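Local coordinates for particle-associated glycoside hydrolase (Acinetobacter phage Fri1, PDB 6C72), which serves as a trimeric phage tailspike and capsular polysaccharide depolymerase, probably hydrolysing glycosidic bonds in the Acinetobacter baumannii capsule as the virus enters the cell, at residues A[491-496]-A[500-505]; A[543-548]-A[556-561]. One frame throughout, in Å; residues are numbered along the deposited sequence.

Contact 1 of 2, residues A[491-496]-A[500-505]; sequences RNFNLD and KEVLTV. With ZN (zinc ion), chain G.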
loop_
_atom_site.group_PDB
_atom_site.type_symbol
_atom_site.label_atom_id
_atom_site.label_comp_id
_atom_site.label_asym_id
_atom_site.label_seq_id
_atom_site.Cartn_x
_atom_site.Cartn_y
_atom_site.Cartn_z
ATOM N N ARG A 491 -46.546 4.988 14.647
ATOM C CA ARG A 491 -46.755 6.328 14.111
ATOM C C ARG A 491 -47.266 7.228 15.222
ATOM O O ARG A 491 -47.880 6.760 16.184
ATOM C CB ARG A 491 -47.756 6.333 12.944
ATOM C CG ARG A 491 -47.285 5.588 11.722
ATOM C CD ARG A 491 -46.104 6.311 11.095
ATOM N NE ARG A 491 -45.600 5.661 9.886
ATOM C CZ ARG A 491 -44.704 4.671 9.896
ATOM N NH1 ARG A 491 -44.222 4.226 11.051
ATOM N NH2 ARG A 491 -44.283 4.135 8.751
ATOM N N ASN A 492 -47.008 8.521 15.068
ATOM C CA ASN A 492 -47.533 9.559 15.941
ATOM C C ASN A 492 -48.776 10.141 15.284
ATOM O O ASN A 492 -48.765 10.429 14.082
ATOM C CB ASN A 492 -46.464 10.632 16.168
ATOM C CG ASN A 492 -46.945 11.802 17.024
ATOM O OD1 ASN A 492 -47.974 12.421 16.733
ATOM N ND2 ASN A 492 -46.184 12.135 18.059
ATOM N N PHE A 493 -49.848 10.302 16.059
ATOM C CA PHE A 493 -51.089 10.864 15.534
ATOM C C PHE A 493 -51.547 12.019 16.399
ATOM O O PHE A 493 -51.647 11.890 17.623
ATOM C CB PHE A 493 -52.204 9.829 15.437
ATOM C CG PHE A 493 -52.057 8.932 14.272
ATOM C CD1 PHE A 493 -52.431 9.354 13.016
ATOM C CD2 PHE A 493 -51.495 7.678 14.423
ATOM C CE1 PHE A 493 -52.253 8.532 11.927
ATOM C CE2 PHE A 493 -51.322 6.850 13.346
ATOM C CZ PHE A 493 -51.690 7.261 12.102
ATOM N N ASN A 494 -51.858 13.124 15.747
ATOM C CA ASN A 494 -52.442 14.290 16.386
ATOM C C ASN A 494 -53.940 14.216 16.110
ATOM O O ASN A 494 -54.382 14.495 14.994
ATOM C CB ASN A 494 -51.833 15.558 15.802
ATOM C CG ASN A 494 -52.371 16.805 16.446
ATOM O OD1 ASN A 494 -52.893 16.772 17.556
ATOM N ND2 ASN A 494 -52.312 17.911 15.721
ATOM N N LEU A 495 -54.721 13.806 17.114
ATOM C CA LEU A 495 -56.156 13.610 16.942
ATOM C C LEU A 495 -56.941 14.850 17.359
ATOM O O LEU A 495 -56.687 15.444 18.413
ATOM C CB LEU A 495 -56.649 12.409 17.754
ATOM C CG LEU A 495 -56.058 11.036 17.411
ATOM C CD1 LEU A 495 -56.750 9.932 18.186
ATOM C CD2 LEU A 495 -56.155 10.761 15.906
ATOM N N ASP A 496 -57.934 15.205 16.553
ATOM C CA ASP A 496 -58.891 16.239 16.889
ATOM C C ASP A 496 -60.243 15.568 17.110
ATOM O O ASP A 496 -60.324 14.342 17.230
ATOM C CB ASP A 496 -58.889 17.309 15.795
ATOM C CG ASP A 496 -59.071 16.727 14.408
ATOM O OD1 ASP A 496 -60.001 15.925 14.205
ATOM O OD2 ASP A 496 -58.253 17.029 13.522
ATOM N N LYS A 500 -60.863 10.370 11.914
ATOM C CA LYS A 500 -59.888 10.437 10.836
ATOM C C LYS A 500 -59.402 9.027 10.523
ATOM O O LYS A 500 -58.961 8.310 11.423
ATOM C CB LYS A 500 -58.726 11.350 11.236
ATOM C CG LYS A 500 -57.447 11.108 10.477
ATOM C CD LYS A 500 -56.451 12.264 10.663
ATOM C CE LYS A 500 -56.079 12.464 12.133
ATOM N NZ LYS A 500 -54.769 13.167 12.272
ATOM N N GLU A 501 -59.509 8.626 9.259
ATOM C CA GLU A 501 -58.940 7.358 8.823
ATOM C C GLU A 501 -57.426 7.384 8.993
ATOM O O GLU A 501 -56.761 8.297 8.504
ATOM C CB GLU A 501 -59.298 7.097 7.356
ATOM C CG GLU A 501 -60.764 6.779 7.082
ATOM C CD GLU A 501 -61.064 6.587 5.592
ATOM O OE1 GLU A 501 -60.307 7.132 4.760
ATOM O OE2 GLU A 501 -62.050 5.887 5.242
ATOM N N VAL A 502 -56.872 6.385 9.687
ATOM C CA VAL A 502 -55.434 6.380 9.953
ATOM C C VAL A 502 -54.745 5.200 9.265
ATOM O O VAL A 502 -53.603 5.332 8.819
ATOM C CB VAL A 502 -55.117 6.379 11.465
ATOM C CG1 VAL A 502 -55.629 7.647 12.146
ATOM C CG2 VAL A 502 -55.678 5.126 12.146
ATOM N N LEU A 503 -55.412 4.044 9.152
ATOM C CA LEU A 503 -54.736 2.885 8.570
ATOM C C LEU A 503 -55.741 1.873 8.045
ATOM O O LEU A 503 -56.924 1.901 8.388
ATOM C CB LEU A 503 -53.808 2.198 9.579
ATOM C CG LEU A 503 -54.437 1.610 10.852
ATOM C CD1 LEU A 503 -54.930 0.188 10.653
ATOM C CD2 LEU A 503 -53.435 1.659 12.001
ATOM N N THR A 504 -55.234 0.961 7.213
ATOM C CA THR A 504 -55.986 -0.174 6.689
ATOM C C THR A 504 -55.140 -1.424 6.877
ATOM O O THR A 504 -54.016 -1.494 6.370
ATOM C CB THR A 504 -56.320 0.029 5.209
ATOM O OG1 THR A 504 -57.173 1.171 5.069
ATOM C CG2 THR A 504 -57.027 -1.173 4.636
ATOM N N VAL A 505 -55.671 -2.404 7.603
ATOM C CA VAL A 505 -54.942 -3.640 7.879
ATOM C C VAL A 505 -55.029 -4.538 6.649
ATOM O O VAL A 505 -56.041 -4.514 5.931
ATOM C CB VAL A 505 -55.478 -4.347 9.138
ATOM C CG1 VAL A 505 -55.272 -3.481 10.371
ATOM C CG2 VAL A 505 -56.945 -4.680 8.969
HETATM ZN ZN ZN G . -58.682 16.246 11.646
HETATM O O HOH W 1 -59.939 14.418 11.503
HETATM O O HOH W 2 -56.327 15.626 11.913
#
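A beta-arch with a zinc ion beside its bend brings K500 to N494 and V502 to F493, the chain passing from one sheet to another between residues 496 and 500. At the polar end, K500 NZ donates a hydrogen bond to N494 O over 3.1 Å. The C=O...N angle is 139° and the donor stands above the carbonyl plane, so neither carbonyl lone pair is met head-on. The lysine chain bends at chi3 (60°), which turns its ammonium toward the strand end while CE rests 4.1 Å from L495 CD2. The same NZ gives a second bond to a water at 2.9 Å, and that water is also a ligand of the zinc ion. D496 binds the metal through OD2 at 2.1 Å; its OD1 is not a ligand and instead accepts from a second zinc-bound water and from the backbone N of N498. K500 is therefore a second-shell residue, its NZ 5.3 Å from D496 OD2, close enough that the opposite charges probably favour each other.

Strand 485-494 belongs to a six-stranded antiparallel sheet and strand 500-504 to a four-stranded one, the two layers of a C-terminal beta-sandwich. Between the layers V502 CG1 sits over one face of the F493 ring, 3.9 Å from its centroid and 28° off the normal, a CH-pi contact whose closest pair is CG1 to CE1. V502 and L503 together oppose L565 of the neighbouring strand in a classic beta bulge. N494 turns its OD1 elsewhere, accepting from ND2 of N575, a ligand of another zinc ion.

Contact 2 of 2, residues A[543-548]-A[556-561]; sequences TAHNEV and VKYSWS. With ZN (zinc ion), chain J.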
loop_
_atom_site.group_PDB
_atom_site.type_symbol
_atom_site.label_atom_id
_atom_site.label_comp_id
_atom_site.label_asym_id
_atom_site.label_seq_id
_atom_site.Cartn_x
_atom_site.Cartn_y
_atom_site.Cartn_z
ATOM N N THR A 543 -63.238 -8.031 14.173
ATOM C CA THR A 543 -62.504 -7.146 15.070
ATOM C C THR A 543 -62.926 -7.383 16.517
ATOM O O THR A 543 -63.975 -7.977 16.799
ATOM C CB THR A 543 -62.717 -5.652 14.749
ATOM O OG1 THR A 543 -64.075 -5.273 15.040
ATOM C CG2 THR A 543 -62.393 -5.347 13.300
ATOM N N ALA A 544 -62.078 -6.917 17.431
ATOM C CA ALA A 544 -62.364 -6.925 18.859
ATOM C C ALA A 544 -61.537 -5.817 19.491
ATOM O O ALA A 544 -60.550 -5.355 18.914
ATOM C CB ALA A 544 -62.048 -8.282 19.513
ATOM N N HIS A 545 -61.920 -5.423 20.699
ATOM C CA HIS A 545 -61.272 -4.311 21.365
ATOM C C HIS A 545 -61.046 -4.678 22.821
ATOM O O HIS A 545 -61.717 -5.549 23.374
ATOM C CB HIS A 545 -62.114 -3.026 21.266
ATOM C CG HIS A 545 -63.423 -3.117 21.982
ATOM N ND1 HIS A 545 -64.598 -3.467 21.349
ATOM C CD2 HIS A 545 -63.736 -2.932 23.287
ATOM C CE1 HIS A 545 -65.581 -3.484 22.234
ATOM N NE2 HIS A 545 -65.085 -3.166 23.418
ATOM N N ASN A 546 -60.084 -3.997 23.435
ATOM C CA ASN A 546 -59.768 -4.162 24.854
ATOM C C ASN A 546 -59.275 -2.806 25.348
ATOM O O ASN A 546 -58.117 -2.442 25.111
ATOM C CB ASN A 546 -58.722 -5.244 25.068
ATOM C CG ASN A 546 -58.285 -5.367 26.535
ATOM O OD1 ASN A 546 -59.087 -5.208 27.455
ATOM N ND2 ASN A 546 -56.991 -5.624 26.750
ATOM N N GLU A 547 -60.153 -2.061 26.015
ATOM C CA GLU A 547 -59.807 -0.750 26.560
ATOM C C GLU A 547 -59.299 -0.971 27.979
ATOM O O GLU A 547 -60.083 -1.114 28.919
ATOM C CB GLU A 547 -61.005 0.190 26.532
ATOM C CG GLU A 547 -61.514 0.479 25.142
ATOM C CD GLU A 547 -62.649 1.486 25.124
ATOM O OE1 GLU A 547 -62.831 2.244 26.106
ATOM O OE2 GLU A 547 -63.399 1.487 24.128
ATOM N N VAL A 548 -57.975 -1.003 28.127
ATOM C CA VAL A 548 -57.360 -1.146 29.441
ATOM C C VAL A 548 -57.457 0.159 30.218
ATOM O O VAL A 548 -57.796 0.172 31.406
ATOM C CB VAL A 548 -55.897 -1.597 29.275
ATOM C CG1 VAL A 548 -55.233 -1.746 30.624
ATOM C CG2 VAL A 548 -55.840 -2.898 28.495
ATOM N N VAL A 556 -59.635 8.138 23.752
ATOM C CA VAL A 556 -59.628 8.024 22.301
ATOM C C VAL A 556 -60.895 7.305 21.866
ATOM O O VAL A 556 -61.453 6.493 22.609
ATOM C CB VAL A 556 -58.369 7.266 21.791
ATOM C CG1 VAL A 556 -58.403 5.809 22.216
ATOM C CG2 VAL A 556 -58.220 7.390 20.276
ATOM N N LYS A 557 -61.365 7.638 20.670
ATOM C CA LYS A 557 -62.493 6.973 20.032
ATOM C C LYS A 557 -61.998 6.278 18.774
ATOM O O LYS A 557 -61.105 6.782 18.088
ATOM C CB LYS A 557 -63.612 7.973 19.702
ATOM C CG LYS A 557 -64.279 8.548 20.937
ATOM C CD LYS A 557 -64.752 10.000 20.758
ATOM C CE LYS A 557 -65.967 10.158 19.847
ATOM N NZ LYS A 557 -66.646 11.511 20.033
ATOM N N TYR A 558 -62.542 5.101 18.496
ATOM C CA TYR A 558 -62.104 4.316 17.356
ATOM C C TYR A 558 -63.316 3.757 16.636
ATOM O O TYR A 558 -64.365 3.538 17.238
ATOM C CB TYR A 558 -61.163 3.182 17.786
ATOM C CG TYR A 558 -61.703 2.376 18.933
ATOM C CD1 TYR A 558 -62.522 1.279 18.707
ATOM C CD2 TYR A 558 -61.402 2.716 20.246
ATOM C CE1 TYR A 558 -63.021 0.544 19.745
ATOM C CE2 TYR A 558 -61.898 1.978 21.293
ATOM C CZ TYR A 558 -62.713 0.903 21.029
ATOM O OH TYR A 558 -63.221 0.168 22.059
ATOM N N SER A 559 -63.160 3.532 15.336
ATOM C CA SER A 559 -64.240 3.026 14.505
ATOM C C SER A 559 -63.641 2.286 13.324
ATOM O O SER A 559 -62.673 2.748 12.717
ATOM C CB SER A 559 -65.145 4.152 14.010
ATOM O OG SER A 559 -66.029 3.687 13.007
ATOM N N TRP A 560 -64.216 1.131 13.022
ATOM C CA TRP A 560 -63.813 0.296 11.903
ATOM C C TRP A 560 -64.843 0.423 10.791
ATOM O O TRP A 560 -66.057 0.415 11.041
ATOM C CB TRP A 560 -63.682 -1.179 12.315
ATOM C CG TRP A 560 -62.484 -1.478 13.161
ATOM C CD1 TRP A 560 -62.452 -1.627 14.521
ATOM C CD2 TRP A 560 -61.141 -1.673 12.704
ATOM N NE1 TRP A 560 -61.168 -1.888 14.937
ATOM C CE2 TRP A 560 -60.344 -1.924 13.842
ATOM C CE3 TRP A 560 -60.532 -1.659 11.441
ATOM C CZ2 TRP A 560 -58.973 -2.153 13.757
ATOM C CZ3 TRP A 560 -59.161 -1.891 11.360
ATOM C CH2 TRP A 560 -58.400 -2.126 12.509
ATOM N N SER A 561 -64.349 0.548 9.565
ATOM C CA SER A 561 -65.162 0.428 8.360
ATOM C C SER A 561 -64.462 -0.626 7.512
ATOM O O SER A 561 -63.490 -0.321 6.815
ATOM C CB SER A 561 -65.278 1.757 7.636
ATOM O OG SER A 561 -65.966 1.596 6.412
HETATM ZN ZN ZN J . -65.767 -2.688 25.503
HETATM O O HOH W 3 -61.971 -2.958 17.547
#
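Y558 (chi1 49°) and H545 (chi1 65°) both place CG between the backbone N and the carbonyl carbon, which lifts each ring off its strand toward the other; E547 comes to the same hydroxyl on an extended chain. Y558 OH lies over one face of the H545 imidazole, 3.3 Å from CG of that ring. The phenol thus reaches over the imidazole by its hydroxyl end, with the two ring planes well inclined. Y558 OH donates to E547 OE2, modelled at 2.5 Å, a length too short to trust at this resolution. OE2 stands at the edge of the phenol ring near its plane, with the carboxylate turned almost perpendicular to that ring. OE1 of the same carboxylate takes the side-chain amide of N550. L532 and L565, one from each sheet, pack against Y558.

The strands run antiparallel at 172° with axes 9.6 Å apart, too far for backbone pairing: they are facing strands of the two layers of a beta-sandwich, 541-550 outermost within this chain in the six-stranded sheet and 556-561 in the four-stranded one. A544 packs on I549 of the third subunit. Further along, T543 CG2 sits squarely over the five-membered ring of W560, 3.8 Å from its centroid, its CB-CG2 bond running alongside the ring; this is a CH-pi contact. The indole NE1 is also linked to A544 O through one water, by weak bonds at both ends. H545 NE2 binds a zinc ion at 2.2 Å.

Both contacts bridge the same two layers of the C-terminal beta-sandwich, with centres 13 Å apart and on the same side of the chain's centre. They come in series along the chain: 491-496 with 500-505 closes before 543-548 with 556-561 opens. Contact 1 joins a strand next to one border of the six-stranded sheet to an inner strand of the four-stranded sheet; contact 2 joins strands outermost within this chain. They meet at L495 CD1 with V556 CG2 (3.6 Å) and V505 CG1 with W560 CH2 (4.0 Å). The first pair crosses between the layers, while the second joins neighbours on the four-stranded side; apolar side chains thus connect the contacts, each with a zinc ion beside it.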